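PDB 4KD5: ABC-type transport system, molybdenum-specific extracellular solute-binding protein from Clostridium difficile, which probably binds molybdate or tungstate outside the membrane as the solute-binding component of an ABC transporter. Local coordinates for residues Tyr126-Leu134 with Thr184-Ile192; Ser15-Glu26 with Lys222-Lys230. All blocks are in the same frame, centred on the assembly; numbering follows the deposited sequence. Where two conformers were deposited one is given.

Contact 1: residues Tyr126-Leu134 with Thr184-Ile192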
ATOM      1  N   TYR A 126      -0.623  15.297 -36.087  1.00 46.90           N
ATOM      2  CA  TYR A 126      -1.355  16.347 -35.384  1.00 51.85           C
ATOM      3  C   TYR A 126      -1.259  17.682 -36.114  1.00 53.92           C
ATOM      4  O   TYR A 126      -2.164  18.508 -36.027  1.00 53.94           O
ATOM      5  CB  TYR A 126      -0.883  16.471 -33.927  1.00 46.91           C
ATOM      6  CG  TYR A 126      -1.314  15.316 -33.054  1.00 43.24           C
ATOM      7  CD1 TYR A 126      -2.628  15.191 -32.639  1.00 42.79           C
ATOM      8  CD2 TYR A 126      -0.404  14.358 -32.639  1.00 49.54           C
ATOM      9  CE1 TYR A 126      -3.030  14.138 -31.841  1.00 47.52           C
ATOM     10  CE2 TYR A 126      -0.791  13.299 -31.841  1.00 51.16           C
ATOM     11  CZ  TYR A 126      -2.108  13.197 -31.445  1.00 53.31           C
ATOM     12  OH  TYR A 126      -2.506  12.151 -30.651  1.00 47.58           O
ATOM     13  N   ALA A 127      -0.158  17.889 -36.828  1.00 57.98           N
ATOM     14  CA  ALA A 127      -0.020  19.069 -37.676  1.00 53.16           C
ATOM     15  C   ALA A 127      -1.058  19.017 -38.790  1.00 55.35           C
ATOM     16  O   ALA A 127      -1.637  20.036 -39.163  1.00 58.03           O
ATOM     17  CB  ALA A 127       1.369  19.150 -38.258  1.00 45.04           C
ATOM     18  N   ASP A 128      -1.283  17.820 -39.322  1.00 54.49           N
ATOM     19  CA  ASP A 128      -2.280  17.616 -40.361  1.00 52.39           C
ATOM     20  C   ASP A 128      -3.678  17.924 -39.837  1.00 50.97           C
ATOM     21  O   ASP A 128      -4.500  18.496 -40.552  1.00 51.95           O
ATOM     22  CB  ASP A 128      -2.226  16.179 -40.875  1.00 59.51           C
ATOM     23  CG  ASP A 128      -3.250  15.911 -41.955  1.00 63.25           C
ATOM     24  OD1 ASP A 128      -4.367  15.464 -41.626  1.00 68.05           O
ATOM     25  OD2 ASP A 128      -2.938  16.148 -43.136  1.00 63.51           O
ATOM     26  N   GLU A 129      -3.941  17.553 -38.587  1.00 52.04           N
ATOM     27  CA  GLU A 129      -5.231  17.837 -37.965  1.00 55.24           C
ATOM     28  C   GLU A 129      -5.482  19.336 -37.846  1.00 57.21           C
ATOM     29  O   GLU A 129      -6.555  19.820 -38.211  1.00 57.39           O
ATOM     30  CB  GLU A 129      -5.333  17.185 -36.586  1.00 53.20           C
ATOM     31  CG  GLU A 129      -5.528  15.687 -36.609  1.00 57.23           C
ATOM     32  CD  GLU A 129      -6.029  15.154 -35.281  1.00 71.36           C
ATOM     33  OE1 GLU A 129      -6.969  15.756 -34.722  1.00 81.53           O
ATOM     34  OE2 GLU A 129      -5.483  14.140 -34.797  1.00 68.90           O
ATOM     35  N   VAL A 130      -4.490  20.061 -37.331  1.00 48.99           N
ATOM     36  CA  VAL A 130      -4.589  21.512 -37.173  1.00 52.78           C
ATOM     37  C   VAL A 130      -4.879  22.214 -38.500  1.00 55.48           C
ATOM     38  O   VAL A 130      -5.839  22.975 -38.612  1.00 53.53           O
ATOM     39  CB  VAL A 130      -3.301  22.094 -36.548  1.00 46.24           C
ATOM     40  CG1 VAL A 130      -3.341  23.609 -36.549  1.00 44.24           C
ATOM     41  CG2 VAL A 130      -3.114  21.577 -35.132  1.00 39.54           C
ATOM     42  N   LEU A 131      -4.053  21.942 -39.504  1.00 57.59           N
ATOM     43  CA  LEU A 131      -4.193  22.572 -40.815  1.00 50.90           C
ATOM     44  C   LEU A 131      -5.519  22.204 -41.488  1.00 50.05           C
ATOM     45  O   LEU A 131      -6.113  23.020 -42.189  1.00 55.77           O
ATOM     46  CB  LEU A 131      -3.003  22.216 -41.712  1.00 45.03           C
ATOM     47  CG  LEU A 131      -1.613  22.594 -41.198  1.00 46.13           C
ATOM     48  CD1 LEU A 131      -0.532  22.186 -42.185  1.00 54.54           C
ATOM     49  CD2 LEU A 131      -1.522  24.081 -40.921  1.00 44.19           C
ATOM     50  N   THR A 132      -5.978  20.975 -41.259  1.00 49.05           N
ATOM     51  CA  THR A 132      -7.272  20.514 -41.768  1.00 51.87           C
ATOM     52  C   THR A 132      -8.423  21.278 -41.110  1.00 52.69           C
ATOM     53  O   THR A 132      -9.263  21.866 -41.791  1.00 60.91           O
ATOM     54  CB  THR A 132      -7.455  19.003 -41.522  1.00 54.60           C
ATOM     55  OG1 THR A 132      -6.457  18.275 -42.252  1.00 49.24           O
ATOM     56  CG2 THR A 132      -8.834  18.541 -41.956  1.00 48.89           C
ATOM     57  N   ASN A 133      -8.451  21.260 -39.782  1.00 52.05           N
ATOM     58  CA  ASN A 133      -9.493  21.932 -39.018  1.00 51.38           C
ATOM     59  C   ASN A 133      -9.525  23.449 -39.202  1.00 50.50           C
ATOM     60  O   ASN A 133     -10.587  24.057 -39.147  1.00 57.89           O
ATOM     61  CB  ASN A 133      -9.366  21.567 -37.535  1.00 53.31           C
ATOM     62  CG  ASN A 133      -9.749  20.131 -37.251  1.00 58.93           C
ATOM     63  OD1 ASN A 133     -10.038  19.359 -38.163  1.00 59.49           O
ATOM     64  ND2 ASN A 133      -9.749  19.766 -35.970  1.00 63.35           N
ATOM     65  N   LEU A 134      -8.359  24.049 -39.415  1.00 49.38           N
ATOM     66  CA  LEU A 134      -8.266  25.488 -39.652  1.00 57.61           C
ATOM     67  C   LEU A 134      -8.456  25.836 -41.136  1.00 61.33           C
ATOM     68  O   LEU A 134      -8.329  27.000 -41.524  1.00 60.70           O
ATOM     69  CB  LEU A 134      -6.932  26.049 -39.150  1.00 54.33           C
ATOM     70  CG  LEU A 134      -6.742  26.156 -37.641  1.00 54.08           C
ATOM     71  CD1 LEU A 134      -5.330  26.605 -37.309  1.00 53.90           C
ATOM     72  CD2 LEU A 134      -7.733  27.135 -37.057  1.00 54.91           C
ATOM     73  N   THR A 184      -0.400  26.084 -30.981  1.00 54.80           N
ATOM     74  CA  THR A 184      -1.682  25.844 -31.636  1.00 56.46           C
ATOM     75  C   THR A 184      -2.774  25.694 -30.589  1.00 56.29           C
ATOM     76  O   THR A 184      -2.531  25.160 -29.507  1.00 54.94           O
ATOM     77  CB  THR A 184      -1.657  24.598 -32.556  1.00 59.67           C
ATOM     78  OG1 THR A 184      -1.528  23.409 -31.769  1.00 57.57           O
ATOM     79  CG2 THR A 184      -0.505  24.684 -33.545  1.00 63.53           C
ATOM     80  N   ASP A 185      -3.968  26.150 -30.918  1.00 62.44           N
ATOM     81  CA  ASP A 185      -5.099  26.014 -30.032  1.00 69.23           C
ATOM     82  C   ASP A 185      -5.396  24.539 -29.842  1.00 72.10           C
ATOM     83  O   ASP A 185      -5.390  23.771 -30.785  1.00 68.68           O
ATOM     84  CB  ASP A 185      -6.306  26.714 -30.646  1.00 71.41           C
ATOM     85  CG  ASP A 185      -7.334  27.107 -29.624  1.00 83.24           C
ATOM     86  OD1 ASP A 185      -7.434  26.435 -28.583  1.00 91.26           O
ATOM     87  OD2 ASP A 185      -8.056  28.091 -29.860  1.00 88.87           O
ATOM     88  N   GLU A 186      -5.674  24.152 -28.611  1.00 78.93           N
ATOM     89  CA  GLU A 186      -5.953  22.755 -28.292  1.00 81.52           C
ATOM     90  C   GLU A 186      -7.251  22.252 -28.924  1.00 78.92           C
ATOM     91  O   GLU A 186      -7.393  21.060 -29.191  1.00 83.75           O
ATOM     92  CB  GLU A 186      -5.988  22.559 -26.773  1.00 88.16           C
ATOM     93  CG  GLU A 186      -4.661  22.817 -26.074  1.00 94.98           C
ATOM     94  CD  GLU A 186      -4.165  21.605 -25.305  1.00 99.98           C
ATOM     95  OE1 GLU A 186      -3.152  21.728 -24.586  1.00103.71           O
ATOM     96  OE2 GLU A 186      -4.789  20.529 -25.425  1.00 97.28           O
ATOM     97  N   LYS A 187      -8.187  23.168 -29.161  1.00 69.61           N
ATOM     98  CA  LYS A 187      -9.475  22.844 -29.779  1.00 75.80           C
ATOM     99  C   LYS A 187      -9.326  22.299 -31.197  1.00 74.15           C
ATOM    100  O   LYS A 187     -10.249  21.692 -31.738  1.00 80.53           O
ATOM    101  CB  LYS A 187     -10.356  24.096 -29.853  1.00 84.42           C
ATOM    102  CG  LYS A 187     -10.713  24.755 -28.527  1.00 92.33           C
ATOM    103  CD  LYS A 187     -11.293  26.154 -28.778  1.00102.84           C
ATOM    104  CE  LYS A 187     -11.875  26.786 -27.517  1.00109.66           C
ATOM    105  NZ  LYS A 187     -13.202  26.215 -27.151  1.00114.36           N
ATOM    106  N   THR A 188      -8.161  22.529 -31.795  1.00 65.16           N
ATOM    107  CA  THR A 188      -7.949  22.273 -33.219  1.00 61.99           C
ATOM    108  C   THR A 188      -7.373  20.891 -33.552  1.00 59.43           C
ATOM    109  O   THR A 188      -7.132  20.592 -34.722  1.00 66.20           O
ATOM    110  CB  THR A 188      -7.052  23.357 -33.846  1.00 60.28           C
ATOM    111  OG1 THR A 188      -5.750  23.302 -33.255  1.00 60.80           O
ATOM    112  CG2 THR A 188      -7.643  24.736 -33.612  1.00 61.08           C
ATOM    113  N   HIS A 189      -7.147  20.062 -32.533  1.00 49.65           N
ATOM    114  CA  HIS A 189      -6.604  18.716 -32.745  1.00 49.69           C
ATOM    115  C   HIS A 189      -6.915  17.749 -31.601  1.00 51.39           C
ATOM    116  O   HIS A 189      -7.254  18.168 -30.493  1.00 58.35           O
ATOM    117  CB  HIS A 189      -5.088  18.773 -32.979  1.00 46.96           C
ATOM    118  CG  HIS A 189      -4.309  19.193 -31.795  1.00 45.30           C
ATOM    119  ND1 HIS A 189      -4.083  20.550 -31.469  1.00 44.10           N
ATOM    120  CD2 HIS A 189      -3.675  18.503 -30.819  1.00 42.74           C
ATOM    121  CE1 HIS A 189      -3.376  20.613 -30.385  1.00 47.61           C
ATOM    122  NE2 HIS A 189      -3.103  19.409 -29.949  1.00 49.58           N
ATOM    123  N   SER A 190      -6.803  16.453 -31.886  1.00 53.49           N
ATOM    124  CA  SER A 190      -7.009  15.410 -30.885  1.00 53.04           C
ATOM    125  C   SER A 190      -5.979  15.556 -29.767  1.00 54.34           C
ATOM    126  O   SER A 190      -4.824  15.895 -30.031  1.00 52.84           O
ATOM    127  CB  SER A 190      -6.876  14.035 -31.537  1.00 54.55           C
ATOM    128  OG  SER A 190      -7.157  12.995 -30.621  1.00 71.73           O
ATOM    129  N   PRO A 191      -6.393  15.306 -28.514  1.00 54.89           N
ATOM    130  CA  PRO A 191      -5.497  15.459 -27.359  1.00 51.70           C
ATOM    131  C   PRO A 191      -4.210  14.652 -27.510  1.00 49.31           C
ATOM    132  O   PRO A 191      -4.261  13.455 -27.810  1.00 54.89           O
ATOM    133  CB  PRO A 191      -6.326  14.892 -26.205  1.00 53.14           C
ATOM    134  CG  PRO A 191      -7.739  15.111 -26.627  1.00 50.67           C
ATOM    135  CD  PRO A 191      -7.747  14.891 -28.109  1.00 50.96           C
ATOM    136  N   ILE A 192      -3.072  15.314 -27.313  1.00 49.94           N
ATOM    137  CA  ILE A 192      -1.770  14.659 -27.348  1.00 50.79           C
ATOM    138  C   ILE A 192      -1.384  14.275 -25.919  1.00 57.34           C
ATOM    139  O   ILE A 192      -0.643  14.997 -25.255  1.00 59.54           O
ATOM    140  CB  ILE A 192      -0.695  15.590 -27.945  1.00 46.98           C
ATOM    141  CG1 ILE A 192      -1.218  16.272 -29.213  1.00 53.86           C
ATOM    142  CG2 ILE A 192       0.585  14.822 -28.245  1.00 44.79           C
ATOM    143  CD1 ILE A 192      -0.232  17.232 -29.866  1.00 53.84           C
TER
HETATM  144  O   HOH W   1      -5.062  11.791 -30.030  1.00 55.58           O

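Contact 2: residues Ser15-Glu26 with Lys222-Lys230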
ATOM      1  N   SER A  15      10.302   8.858 -25.474  0.53 58.31           N
ATOM      2  CA  SER A  15      10.318  10.311 -25.521  0.53 59.44           C
ATOM      3  C   SER A  15      10.403  10.915 -24.122  0.53 57.95           C
ATOM      4  O   SER A  15      10.817  12.062 -23.962  0.53 57.42           O
ATOM      5  CB  SER A  15       9.064  10.814 -26.235  0.53 62.23           C
ATOM      6  OG  SER A  15       8.685   9.931 -27.278  0.53 64.70           O
ATOM      7  N   LEU A  16      10.015  10.136 -23.117  0.53 54.59           N
ATOM      8  CA  LEU A  16       9.987  10.610 -21.732  0.53 55.55           C
ATOM      9  C   LEU A  16      11.325  10.479 -21.012  0.53 57.51           C
ATOM     10  O   LEU A  16      11.447  10.896 -19.862  0.53 58.23           O
ATOM     11  CB  LEU A  16       8.919   9.860 -20.925  0.53 56.23           C
ATOM     12  CG  LEU A  16       7.424  10.130 -21.124  0.53 56.40           C
ATOM     13  CD1 LEU A  16       7.126  11.613 -21.044  0.53 57.94           C
ATOM     14  CD2 LEU A  16       6.914   9.558 -22.430  0.53 58.48           C
ATOM     15  N   LYS A  17      12.320   9.900 -21.680  1.00 58.27           N
ATOM     16  CA  LYS A  17      13.601   9.563 -21.032  1.00 64.33           C
ATOM     17  C   LYS A  17      14.252  10.679 -20.215  1.00 65.46           C
ATOM     18  O   LYS A  17      14.736  10.445 -19.104  1.00 60.06           O
ATOM     19  CB  LYS A  17      14.611   8.997 -22.045  1.00 68.49           C
ATOM     20  CG  LYS A  17      16.037   8.880 -21.503  1.00 70.11           C
ATOM     21  CD  LYS A  17      16.994   8.190 -22.480  1.00 71.17           C
ATOM     22  CE  LYS A  17      17.080   6.691 -22.222  1.00 73.24           C
ATOM     23  NZ  LYS A  17      18.106   6.015 -23.068  1.00 79.30           N
ATOM     24  N   GLU A  18      14.251  11.891 -20.760  0.55 65.49           N
ATOM     25  CA  GLU A  18      14.890  13.016 -20.086  0.55 66.99           C
ATOM     26  C   GLU A  18      14.123  13.443 -18.837  0.55 65.82           C
ATOM     27  O   GLU A  18      14.721  13.855 -17.847  0.55 71.61           O
ATOM     28  CB  GLU A  18      15.075  14.196 -21.045  0.55 69.79           C
ATOM     29  CG  GLU A  18      15.820  13.847 -22.329  0.55 71.32           C
ATOM     30  CD  GLU A  18      14.900  13.343 -23.426  0.55 66.78           C
ATOM     31  OE1 GLU A  18      14.059  14.131 -23.905  0.55 67.81           O
ATOM     32  OE2 GLU A  18      15.014  12.159 -23.805  0.55 62.91           O
ATOM     33  N   ALA A  19      12.801  13.327 -18.877  1.00 53.83           N
ATOM     34  CA  ALA A  19      11.976  13.700 -17.731  1.00 47.31           C
ATOM     35  C   ALA A  19      12.054  12.663 -16.613  1.00 51.14           C
ATOM     36  O   ALA A  19      12.080  13.009 -15.431  1.00 46.26           O
ATOM     37  CB  ALA A  19      10.536  13.907 -18.154  1.00 44.64           C
HETATM   38  N   MSE A  20      12.095  11.390 -16.999  1.00 54.29           N
HETATM   39  CA  MSE A  20      12.080  10.281 -16.046  1.00 58.88           C
HETATM   40  C   MSE A  20      13.348  10.206 -15.205  1.00 66.28           C
HETATM   41  O   MSE A  20      13.348   9.629 -14.119  1.00 68.55           O
HETATM   42  CB  MSE A  20      11.863   8.951 -16.770  1.00 59.62           C
HETATM   43  CG  MSE A  20      10.508   8.808 -17.434  1.00 56.80           C
HETATM   44 SE   MSE A  20       9.018   9.214 -16.263  0.62 59.18          SE
HETATM   45  CE  MSE A  20       9.227   7.750 -15.018  1.00 38.55           C
ATOM     46  N   ALA A  21      14.429  10.789 -15.710  1.00 62.30           N
ATOM     47  CA  ALA A  21      15.682  10.839 -14.963  1.00 61.76           C
ATOM     48  C   ALA A  21      15.587  11.795 -13.774  1.00 60.38           C
ATOM     49  O   ALA A  21      16.108  11.508 -12.696  1.00 58.62           O
ATOM     50  CB  ALA A  21      16.823  11.231 -15.878  1.00 58.60           C
ATOM     51  N   LYS A  22      14.931  12.934 -13.972  1.00 52.44           N
ATOM     52  CA  LYS A  22      14.704  13.880 -12.884  1.00 49.54           C
ATOM     53  C   LYS A  22      13.636  13.330 -11.938  1.00 56.19           C
ATOM     54  O   LYS A  22      13.654  13.615 -10.742  1.00 57.85           O
ATOM     55  CB  LYS A  22      14.287  15.243 -13.439  1.00 48.01           C
ATOM     56  CG  LYS A  22      14.126  16.343 -12.400  1.00 61.10           C
ATOM     57  CD  LYS A  22      15.471  16.813 -11.866  1.00 73.48           C
ATOM     58  CE  LYS A  22      15.444  18.293 -11.494  1.00 81.31           C
ATOM     59  NZ  LYS A  22      14.434  18.628 -10.454  1.00 85.09           N
ATOM     60  N   ILE A  23      12.713  12.539 -12.481  1.00 51.31           N
ATOM     61  CA  ILE A  23      11.707  11.853 -11.668  1.00 56.79           C
ATOM     62  C   ILE A  23      12.357  10.851 -10.698  1.00 55.69           C
ATOM     63  O   ILE A  23      11.945  10.732  -9.539  1.00 48.78           O
ATOM     64  CB  ILE A  23      10.660  11.129 -12.554  1.00 49.43           C
ATOM     65  CG1 ILE A  23       9.750  12.135 -13.269  1.00 42.61           C
ATOM     66  CG2 ILE A  23       9.833  10.155 -11.731  1.00 43.66           C
ATOM     67  CD1 ILE A  23       8.848  12.927 -12.342  1.00 38.19           C
ATOM     68  N   GLU A  24      13.378  10.143 -11.173  1.00 58.37           N
ATOM     69  CA  GLU A  24      14.076   9.153 -10.356  1.00 57.16           C
ATOM     70  C   GLU A  24      14.828   9.776  -9.181  1.00 57.19           C
ATOM     71  O   GLU A  24      14.667   9.348  -8.040  1.00 47.37           O
ATOM     72  CB  GLU A  24      15.035   8.322 -11.221  1.00 55.21           C
ATOM     73  CG  GLU A  24      14.438   7.049 -11.792  1.00 63.92           C
ATOM     74  CD  GLU A  24      15.304   6.425 -12.875  1.00 75.28           C
ATOM     75  OE1 GLU A  24      15.799   5.297 -12.668  1.00 80.03           O
ATOM     76  OE2 GLU A  24      15.480   7.060 -13.936  1.00 72.75           O
ATOM     77  N   GLU A  25      15.646  10.786  -9.465  1.00 58.82           N
ATOM     78  CA  GLU A  25      16.434  11.450  -8.426  1.00 67.19           C
ATOM     79  C   GLU A  25      15.555  12.188  -7.419  1.00 69.50           C
ATOM     80  O   GLU A  25      15.930  12.349  -6.259  1.00 77.05           O
ATOM     81  CB  GLU A  25      17.471  12.402  -9.042  1.00 69.68           C
ATOM     82  CG  GLU A  25      17.045  13.873  -9.111  1.00 78.59           C
ATOM     83  CD  GLU A  25      17.836  14.752  -8.157  1.00 90.05           C
ATOM     84  OE1 GLU A  25      17.844  15.989  -8.343  1.00 92.25           O
ATOM     85  OE2 GLU A  25      18.444  14.206  -7.213  1.00 96.36           O
ATOM     86  N   GLU A  26      14.378  12.619  -7.861  1.00 58.28           N
ATOM     87  CA  GLU A  26      13.481  13.390  -7.008  1.00 56.96           C
ATOM     88  C   GLU A  26      12.603  12.495  -6.143  1.00 49.39           C
ATOM     89  O   GLU A  26      12.237  12.868  -5.031  1.00 57.49           O
ATOM     90  CB  GLU A  26      12.617  14.321  -7.862  1.00 61.59           C
ATOM     91  CG  GLU A  26      12.261  15.644  -7.208  1.00 78.62           C
ATOM     92  CD  GLU A  26      13.404  16.641  -7.237  1.00 88.29           C
ATOM     93  OE1 GLU A  26      13.196  17.794  -6.805  1.00 95.61           O
ATOM     94  OE2 GLU A  26      14.510  16.276  -7.688  1.00 90.10           O
ATOM     95  N   LYS A 222       5.300  19.454 -12.042  1.00 49.62           N
ATOM     96  CA  LYS A 222       6.258  20.531 -12.294  1.00 59.90           C
ATOM     97  C   LYS A 222       7.579  20.026 -12.870  1.00 65.02           C
ATOM     98  O   LYS A 222       8.292  20.770 -13.539  1.00 74.18           O
ATOM     99  CB  LYS A 222       6.516  21.349 -11.022  1.00 53.86           C
ATOM    100  CG  LYS A 222       5.376  22.276 -10.623  1.00 55.69           C
ATOM    101  CD  LYS A 222       5.799  23.224  -9.506  1.00 75.58           C
ATOM    102  CE  LYS A 222       4.625  24.044  -8.987  1.00 82.15           C
ATOM    103  NZ  LYS A 222       5.042  25.002  -7.918  1.00 90.96           N
ATOM    104  N   ILE A 223       7.906  18.767 -12.597  1.00 56.75           N
ATOM    105  CA  ILE A 223       9.102  18.148 -13.165  1.00 59.59           C
ATOM    106  C   ILE A 223       8.912  17.906 -14.662  1.00 56.71           C
ATOM    107  O   ILE A 223       9.796  18.205 -15.465  1.00 51.48           O
ATOM    108  CB  ILE A 223       9.464  16.832 -12.440  1.00 57.11           C
ATOM    109  CG1 ILE A 223      10.079  17.134 -11.073  1.00 55.58           C
ATOM    110  CG2 ILE A 223      10.439  16.006 -13.258  1.00 54.23           C
ATOM    111  CD1 ILE A 223      10.481  15.897 -10.309  1.00 49.82           C
ATOM    112  N   PHE A 224       7.749  17.382 -15.033  1.00 43.06           N
ATOM    113  CA  PHE A 224       7.436  17.150 -16.435  1.00 48.65           C
ATOM    114  C   PHE A 224       7.343  18.464 -17.214  1.00 51.15           C
ATOM    115  O   PHE A 224       7.576  18.487 -18.419  1.00 60.78           O
ATOM    116  CB  PHE A 224       6.131  16.357 -16.573  1.00 46.63           C
ATOM    117  CG  PHE A 224       6.258  14.901 -16.219  1.00 51.97           C
ATOM    118  CD1 PHE A 224       6.975  14.036 -17.029  1.00 49.08           C
ATOM    119  CD2 PHE A 224       5.639  14.394 -15.087  1.00 56.32           C
ATOM    120  CE1 PHE A 224       7.086  12.690 -16.707  1.00 44.80           C
ATOM    121  CE2 PHE A 224       5.744  13.051 -14.764  1.00 53.51           C
ATOM    122  CZ  PHE A 224       6.471  12.200 -15.578  1.00 42.42           C
ATOM    123  N   GLU A 225       7.015  19.552 -16.521  1.00 49.82           N
ATOM    124  CA  GLU A 225       6.913  20.869 -17.153  1.00 53.95           C
ATOM    125  C   GLU A 225       8.277  21.530 -17.391  1.00 57.77           C
ATOM    126  O   GLU A 225       8.397  22.455 -18.196  1.00 70.63           O
ATOM    127  CB  GLU A 225       5.963  21.779 -16.357  1.00 53.21           C
ATOM    128  CG  GLU A 225       4.511  21.307 -16.380  1.00 66.72           C
ATOM    129  CD  GLU A 225       3.655  21.939 -15.295  1.00 84.44           C
ATOM    130  OE1 GLU A 225       4.131  22.883 -14.631  1.00 95.54           O
ATOM    131  OE2 GLU A 225       2.504  21.486 -15.105  1.00 84.68           O
ATOM    132  N   GLU A 226       9.301  21.049 -16.692  1.00 52.39           N
ATOM    133  CA  GLU A 226      10.672  21.473 -16.958  1.00 59.20           C
ATOM    134  C   GLU A 226      11.112  20.953 -18.319  1.00 57.13           C
ATOM    135  O   GLU A 226      11.998  21.512 -18.957  1.00 59.94           O
ATOM    136  CB  GLU A 226      11.624  20.932 -15.883  1.00 62.38           C
ATOM    137  CG  GLU A 226      11.365  21.430 -14.472  1.00 69.48           C
ATOM    138  CD  GLU A 226      12.214  20.710 -13.436  1.00 78.29           C
ATOM    139  OE1 GLU A 226      13.111  19.938 -13.832  1.00 78.28           O
ATOM    140  OE2 GLU A 226      11.984  20.911 -12.224  1.00 84.49           O
ATOM    141  N   PHE A 227      10.484  19.868 -18.752  1.00 47.95           N
ATOM    142  CA  PHE A 227      10.902  19.192 -19.970  1.00 54.53           C
ATOM    143  C   PHE A 227       9.935  19.432 -21.127  1.00 52.52           C
ATOM    144  O   PHE A 227       9.963  18.718 -22.133  1.00 46.50           O
ATOM    145  CB  PHE A 227      11.116  17.696 -19.697  1.00 58.08           C
ATOM    146  CG  PHE A 227      12.272  17.411 -18.771  1.00 62.95           C
ATOM    147  CD1 PHE A 227      13.538  17.171 -19.282  1.00 61.56           C
ATOM    148  CD2 PHE A 227      12.099  17.405 -17.395  1.00 62.42           C
ATOM    149  CE1 PHE A 227      14.610  16.921 -18.438  1.00 63.08           C
ATOM    150  CE2 PHE A 227      13.167  17.155 -16.543  1.00 58.16           C
ATOM    151  CZ  PHE A 227      14.423  16.912 -17.066  1.00 57.95           C
ATOM    152  N   GLY A 228       9.093  20.453 -20.984  1.00 50.78           N
ATOM    153  CA  GLY A 228       8.231  20.892 -22.067  1.00 54.50           C
ATOM    154  C   GLY A 228       6.855  20.256 -22.085  1.00 49.35           C
ATOM    155  O   GLY A 228       6.016  20.592 -22.924  1.00 57.56           O
ATOM    156  N   TYR A 229       6.616  19.333 -21.163  1.00 45.25           N
ATOM    157  CA  TYR A 229       5.302  18.717 -21.063  1.00 43.63           C
ATOM    158  C   TYR A 229       4.339  19.626 -20.316  1.00 49.05           C
ATOM    159  O   TYR A 229       4.745  20.649 -19.759  1.00 46.24           O
ATOM    160  CB  TYR A 229       5.408  17.336 -20.418  1.00 39.80           C
ATOM    161  CG  TYR A 229       6.229  16.395 -21.253  1.00 40.07           C
ATOM    162  CD1 TYR A 229       5.658  15.704 -22.309  1.00 42.13           C
ATOM    163  CD2 TYR A 229       7.579  16.219 -21.006  1.00 39.38           C
ATOM    164  CE1 TYR A 229       6.406  14.851 -23.089  1.00 44.96           C
ATOM    165  CE2 TYR A 229       8.336  15.365 -21.781  1.00 47.14           C
ATOM    166  CZ  TYR A 229       7.742  14.688 -22.818  1.00 49.02           C
ATOM    167  OH  TYR A 229       8.493  13.839 -23.589  1.00 53.68           O
ATOM    168  N   LYS A 230       3.064  19.257 -20.315  1.00 51.01           N
ATOM    169  CA  LYS A 230       2.036  20.130 -19.768  1.00 56.16           C
ATOM    170  C   LYS A 230       1.038  19.349 -18.923  1.00 54.79           C
ATOM    171  O   LYS A 230       0.787  18.168 -19.176  1.00 45.41           O
ATOM    172  CB  LYS A 230       1.322  20.866 -20.905  1.00 67.47           C
ATOM    173  CG  LYS A 230       0.770  22.222 -20.523  1.00 79.89           C
ATOM    174  CD  LYS A 230      -0.723  22.142 -20.279  1.00 92.94           C
ATOM    175  CE  LYS A 230      -1.228  23.356 -19.516  1.00102.10           C
ATOM    176  NZ  LYS A 230      -2.702  23.284 -19.287  1.00104.14           N
TER

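Contact 1: residues Tyr126-Leu134 with Thr184-Ile192
T184 meets V130 loosely, its OG1 lying 4.1 Å from V130 CG2; the hydroxyl is taken up by the carbonyl of L89, which ties the start of this loop to strand 82-94. Four residues on, T188 lies across the helix. Its OG1 turns back to hydrogen-bond D185 O within the loop and meets V130 CG2 on the way, while its CG2 touches the CD2 methyl of L134. The carbonyl of T188 faces the end of the helix, with N133 ND2 3.0 Å from T188 O. Next comes H189, where chi1 of 68° sets the imidazole between its own backbone N and carbonyl, pointing in alongside V130; H189 CD2 is 3.9 Å from Y126 CD1, the two rings steeply inclined. The loop thus packs along helix 122-133 in the lobe of strands 113-116, 144-147 and 164-168, one of the two in this periplasmic-binding-protein fold, on its way back to strand 193-198. S190 N donates a hydrogen bond across the contact to E129 OE1, 2.9 Å away, reaching it from above the carboxylate plane, 40° out. The extended E129 chain carries the acid that far, and E129 OE2 rests 3.5 Å from S190 CB. A water joins Y126 OH, S190 OG and the carbonyl of P191. The last residue, I192, lays its CG1 over the middle of the Y126 ring, 3.7 Å from the centroid and only 4° off the normal, a CH-pi contact. Y168, a predicted molybdate ligand, touches both Y126 and I192, and a bound 2-butanol also touches Y126.

Contact 2: residues Ser15-Glu26 with Lys222-Lys230
The F227 ring lies against the backbone of helix 17-28: A19 CA sits over the middle of one face, 3.7 Å from the centroid, with E18 C nearer the rim. F224 is met at its edge by the selenium of M20, a Met-aromatic contact with SE 4.0 Å from F224 CZ, while A19 CB and I23 CD1 approach the same ring obliquely. Over one face of Y229 lies L16 CD1, and near that ring's plane the carbonyl of S15 accepts a weak hydrogen bond from the phenol, each in one of two conformers. Y194 adds an edge-to-face partner to Y229. The axes of 17-26 and 222-226 approach to 9.0 Å, their directions 142° apart, roughly antiparallel but well splayed, and I223 is a knob in the hole formed by A19, K22, I23 and E26. With CG1 anti to its carbonyl carbon (chi1 -75°), I223 sends CD1 to E26 CG at 3.6 Å and CG2 to I23 CD1. Past E226, the N-H groups of F227 and Y229 reach F224 O from opposite faces of its plane. At the surface K22 NZ stands between E226 and E26, both ion pairs long. Adhesion therefore comes chiefly from apolar and aromatic packing, with charge contributing probably little.

In the fold
From the N terminus, strand 6-13 leads through S15, predicted to bind molybdate, into helix 17-28, whose partner in contact 2 comes only near the C terminus; that contact closes a loop of almost the whole chain. Contact 1 is nested inside it, closing a shorter loop from helix 122-133 through strands 144-147, 164-168 and 178-183 to residues 184-192. The two do not cross. Contact 2 packs helix 218-226 on the helix of the parallel 6-13/34-41 beta-alpha-beta unit, in one lobe; contact 1 fastens a loop to a helix of the other. Their centres lie 25 Å apart, on opposite sides of the chain's centre, yet their nearest atoms are about 5 Å apart.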